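DITP/XTP pyrophosphatase (Staphylococcus aureus, PDB 4BNQ) probably hydrolyses non-canonical purine nucleoside triphosphates such as XTP, dITP and ITP to their monophosphates and diphosphate, keeping them out of DNA and RNA. Local coordinates at residues L71-L76 against E99-K104. Numbering follows the deposited sequence.
Sequences LEVFAL and EKLLNK
V73 and L101 come within 9.2 Å of each other at their CA atoms, and L76 and K104 within 8.5 Å, so the last turn of helix 94-104 lies beside the end of strand 64-73 and the turn that follows it. That turn is a short 3-10 segment at 74-75, closed by the backbone bond from L76 N to V73 O (2.8 Å), which brings L76 round to the same side as L71 and V73. No hydrogen bond joins the two segments; aliphatic side chains do the work.

L101 is the centrepiece. Its chi1 of -178° sets CG opposite the backbone N, which carries both methyls out from the helix toward the strand. CD2 meets CD2 of L71 at 3.5 Å, methyl against methyl, while CD1 touches CD1 of L76, also at 3.5 Å. Both are close for carbons, so L101 is tightly packed at each methyl. V73 fills in between, its CG2 4.0 Å from L101 CD1 and only slightly farther from CD2. At the solvent edge the contact thins to L76 CD2 and K104 CE, 4.4 Å apart.

L71 carries this apolar layer toward Y151, a predicted substrate-binding residue, and onto A113 and F115 of strand 112-123. I139, on strand 126-139, touches L71, V73 and L102: in this Ham1-family fold the helix end packs by an apolar patch against one face of the antiparallel sheet, where strand 64-73 turns.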
ATOM      1  N   LEU A  71      -7.784  -3.368  14.386  1.00 28.87           N
ATOM      2  CA  LEU A  71      -8.072  -4.585  13.660  1.00 27.44           C
ATOM      3  C   LEU A  71      -9.569  -4.649  13.410  1.00 28.87           C
ATOM      4  O   LEU A  71     -10.367  -4.463  14.330  1.00 31.27           O
ATOM      5  CB  LEU A  71      -7.627  -5.763  14.517  1.00 29.86           C
ATOM      6  CG  LEU A  71      -7.948  -7.181  14.080  1.00 32.87           C
ATOM      7  CD1 LEU A  71      -7.251  -7.505  12.771  1.00 32.75           C
ATOM      8  CD2 LEU A  71      -7.459  -8.102  15.178  1.00 31.28           C
ATOM      9  N   GLU A  72      -9.947  -4.879  12.162  1.00 27.66           N
ATOM     10  CA  GLU A  72     -11.346  -4.975  11.773  1.00 29.48           C
ATOM     11  C   GLU A  72     -11.599  -6.395  11.287  1.00 34.30           C
ATOM     12  O   GLU A  72     -11.012  -6.827  10.297  1.00 33.58           O
ATOM     13  CB  GLU A  72     -11.665  -3.966  10.657  1.00 29.16           C
ATOM     14  CG  GLU A  72     -11.471  -2.509  11.072  1.00 34.01           C
ATOM     15  CD  GLU A  72     -11.728  -1.526   9.939  1.00 37.76           C
ATOM     16  OE1 GLU A  72     -11.807  -1.953   8.758  1.00 35.17           O
ATOM     17  OE2 GLU A  72     -11.847  -0.314  10.229  1.00 41.36           O
ATOM     18  N   VAL A  73     -12.441  -7.140  11.994  1.00 30.39           N
ATOM     19  CA  VAL A  73     -12.705  -8.528  11.606  1.00 32.40           C
ATOM     20  C   VAL A  73     -14.032  -8.662  10.861  1.00 31.71           C
ATOM     21  O   VAL A  73     -15.087  -8.374  11.424  1.00 39.51           O
ATOM     22  CB  VAL A  73     -12.756  -9.455  12.835  1.00 36.99           C
ATOM     23  CG1 VAL A  73     -13.021 -10.900  12.395  1.00 33.88           C
ATOM     24  CG2 VAL A  73     -11.468  -9.345  13.642  1.00 31.81           C
ATOM     25  N   PHE A  74     -13.977  -9.104   9.614  1.00 33.57           N
ATOM     26  CA  PHE A  74     -15.169  -9.211   8.774  1.00 40.99           C
ATOM     27  C   PHE A  74     -16.368  -9.822   9.521  1.00 39.84           C
ATOM     28  O   PHE A  74     -17.395  -9.165   9.711  1.00 41.74           O
ATOM     29  CB  PHE A  74     -14.845 -10.011   7.499  1.00 41.80           C
ATOM     30  CG  PHE A  74     -15.966 -10.022   6.475  1.00 52.31           C
ATOM     31  CD1 PHE A  74     -17.135 -10.754   6.695  1.00 51.41           C
ATOM     32  CD2 PHE A  74     -15.846  -9.313   5.288  1.00 52.30           C
ATOM     33  CE1 PHE A  74     -18.164 -10.758   5.765  1.00 47.97           C
ATOM     34  CE2 PHE A  74     -16.872  -9.322   4.354  1.00 52.41           C
ATOM     35  CZ  PHE A  74     -18.031 -10.048   4.597  1.00 53.02           C
ATOM     36  N   ALA A  75     -16.218 -11.059   9.979  1.00 36.94           N
ATOM     37  CA  ALA A  75     -17.310 -11.755  10.667  1.00 38.51           C
ATOM     38  C   ALA A  75     -17.903 -11.005  11.865  1.00 40.90           C
ATOM     39  O   ALA A  75     -18.977 -11.358  12.334  1.00 43.03           O
ATOM     40  CB  ALA A  75     -16.884 -13.161  11.080  1.00 32.87           C
ATOM     41  N   LEU A  76     -17.216  -9.983  12.367  1.00 38.48           N
ATOM     42  CA  LEU A  76     -17.758  -9.217  13.482  1.00 34.65           C
ATOM     43  C   LEU A  76     -18.133  -7.822  13.029  1.00 38.09           C
ATOM     44  O   LEU A  76     -18.149  -6.896  13.839  1.00 39.23           O
ATOM     45  CB  LEU A  76     -16.746  -9.132  14.618  1.00 36.46           C
ATOM     46  CG  LEU A  76     -16.093 -10.444  15.059  1.00 35.27           C
ATOM     47  CD1 LEU A  76     -15.126 -10.182  16.199  1.00 35.15           C
ATOM     48  CD2 LEU A  76     -17.142 -11.463  15.481  1.00 39.34           C
ATOM     49  N   GLU A  99      -7.641 -12.921  23.747  1.00 38.84           N
ATOM     50  CA  GLU A  99      -8.510 -13.995  24.246  1.00 35.91           C
ATOM     51  C   GLU A  99      -9.965 -13.699  23.965  1.00 33.44           C
ATOM     52  O   GLU A  99     -10.699 -14.565  23.489  1.00 34.45           O
ATOM     53  CB  GLU A  99      -8.277 -14.257  25.735  1.00 36.94           C
ATOM     54  CG  GLU A  99      -6.891 -14.828  26.046  1.00 38.39           C
ATOM     55  CD  GLU A  99      -6.548 -16.045  25.193  1.00 51.00           C
ATOM     56  OE1 GLU A  99      -7.462 -16.834  24.856  1.00 54.46           O
ATOM     57  OE2 GLU A  99      -5.357 -16.231  24.851  1.00 59.03           O
ATOM     58  N   LYS A 100     -10.369 -12.458  24.209  1.00 33.45           N
ATOM     59  CA  LYS A 100     -11.730 -12.048  23.872  1.00 36.64           C
ATOM     60  C   LYS A 100     -12.043 -12.229  22.388  1.00 34.28           C
ATOM     61  O   LYS A 100     -13.018 -12.887  22.030  1.00 37.12           O
ATOM     62  CB  LYS A 100     -11.988 -10.601  24.264  1.00 32.74           C
ATOM     63  CG  LYS A 100     -13.416 -10.184  23.969  1.00 32.91           C
ATOM     64  CD  LYS A 100     -13.667  -8.753  24.430  1.00 35.81           C
ATOM     65  CE  LYS A 100     -15.063  -8.294  24.063  1.00 33.35           C
ATOM     66  NZ  LYS A 100     -15.286  -6.917  24.562  1.00 43.95           N
ATOM     67  N   LEU A 101     -11.210 -11.653  21.529  1.00 35.73           N
ATOM     68  CA  LEU A 101     -11.406 -11.792  20.092  1.00 33.12           C
ATOM     69  C   LEU A 101     -11.465 -13.256  19.672  1.00 31.94           C
ATOM     70  O   LEU A 101     -12.346 -13.643  18.920  1.00 30.29           O
ATOM     71  CB  LEU A 101     -10.310 -11.064  19.328  1.00 28.58           C
ATOM     72  CG  LEU A 101     -10.484 -11.124  17.812  1.00 30.85           C
ATOM     73  CD1 LEU A 101     -11.864 -10.664  17.422  1.00 33.70           C
ATOM     74  CD2 LEU A 101      -9.464 -10.221  17.177  1.00 38.70           C
ATOM     75  N   LEU A 102     -10.542 -14.076  20.167  1.00 29.14           N
ATOM     76  CA  LEU A 102     -10.584 -15.498  19.834  1.00 33.77           C
ATOM     77  C   LEU A 102     -11.893 -16.171  20.284  1.00 36.90           C
ATOM     78  O   LEU A 102     -12.517 -16.898  19.500  1.00 34.98           O
ATOM     79  CB  LEU A 102      -9.360 -16.232  20.386  1.00 32.59           C
ATOM     80  CG  LEU A 102      -8.065 -15.932  19.635  1.00 31.92           C
ATOM     81  CD1 LEU A 102      -6.881 -16.640  20.277  1.00 29.62           C
ATOM     82  CD2 LEU A 102      -8.231 -16.368  18.192  1.00 31.25           C
ATOM     83  N   ASN A 103     -12.307 -15.922  21.529  1.00 35.77           N
ATOM     84  CA  ASN A 103     -13.547 -16.497  22.062  1.00 38.56           C
ATOM     85  C   ASN A 103     -14.740 -16.137  21.205  1.00 40.11           C
ATOM     86  O   ASN A 103     -15.557 -16.998  20.872  1.00 38.81           O
ATOM     87  CB  ASN A 103     -13.814 -16.031  23.497  1.00 39.84           C
ATOM     88  CG  ASN A 103     -12.919 -16.715  24.510  1.00 45.02           C
ATOM     89  OD1 ASN A 103     -12.342 -17.765  24.227  1.00 52.17           O
ATOM     90  ND2 ASN A 103     -12.810 -16.131  25.707  1.00 46.89           N
ATOM     91  N   LYS A 104     -14.824 -14.863  20.835  1.00 34.35           N
ATOM     92  CA  LYS A 104     -15.915 -14.392  19.990  1.00 34.35           C
ATOM     93  C   LYS A 104     -15.937 -15.012  18.594  1.00 38.54           C
ATOM     94  O   LYS A 104     -16.978 -15.041  17.954  1.00 33.75           O
ATOM     95  CB  LYS A 104     -15.914 -12.867  19.914  1.00 31.82           C
ATOM     96  CG  LYS A 104     -16.300 -12.197  21.219  1.00 39.62           C
ATOM     97  CD  LYS A 104     -17.016 -10.868  20.967  1.00 43.15           C
ATOM     98  CE  LYS A 104     -17.988 -10.977  19.795  1.00 40.78           C
ATOM     99  NZ  LYS A 104     -18.902  -9.803  19.670  1.00 54.92           N
TER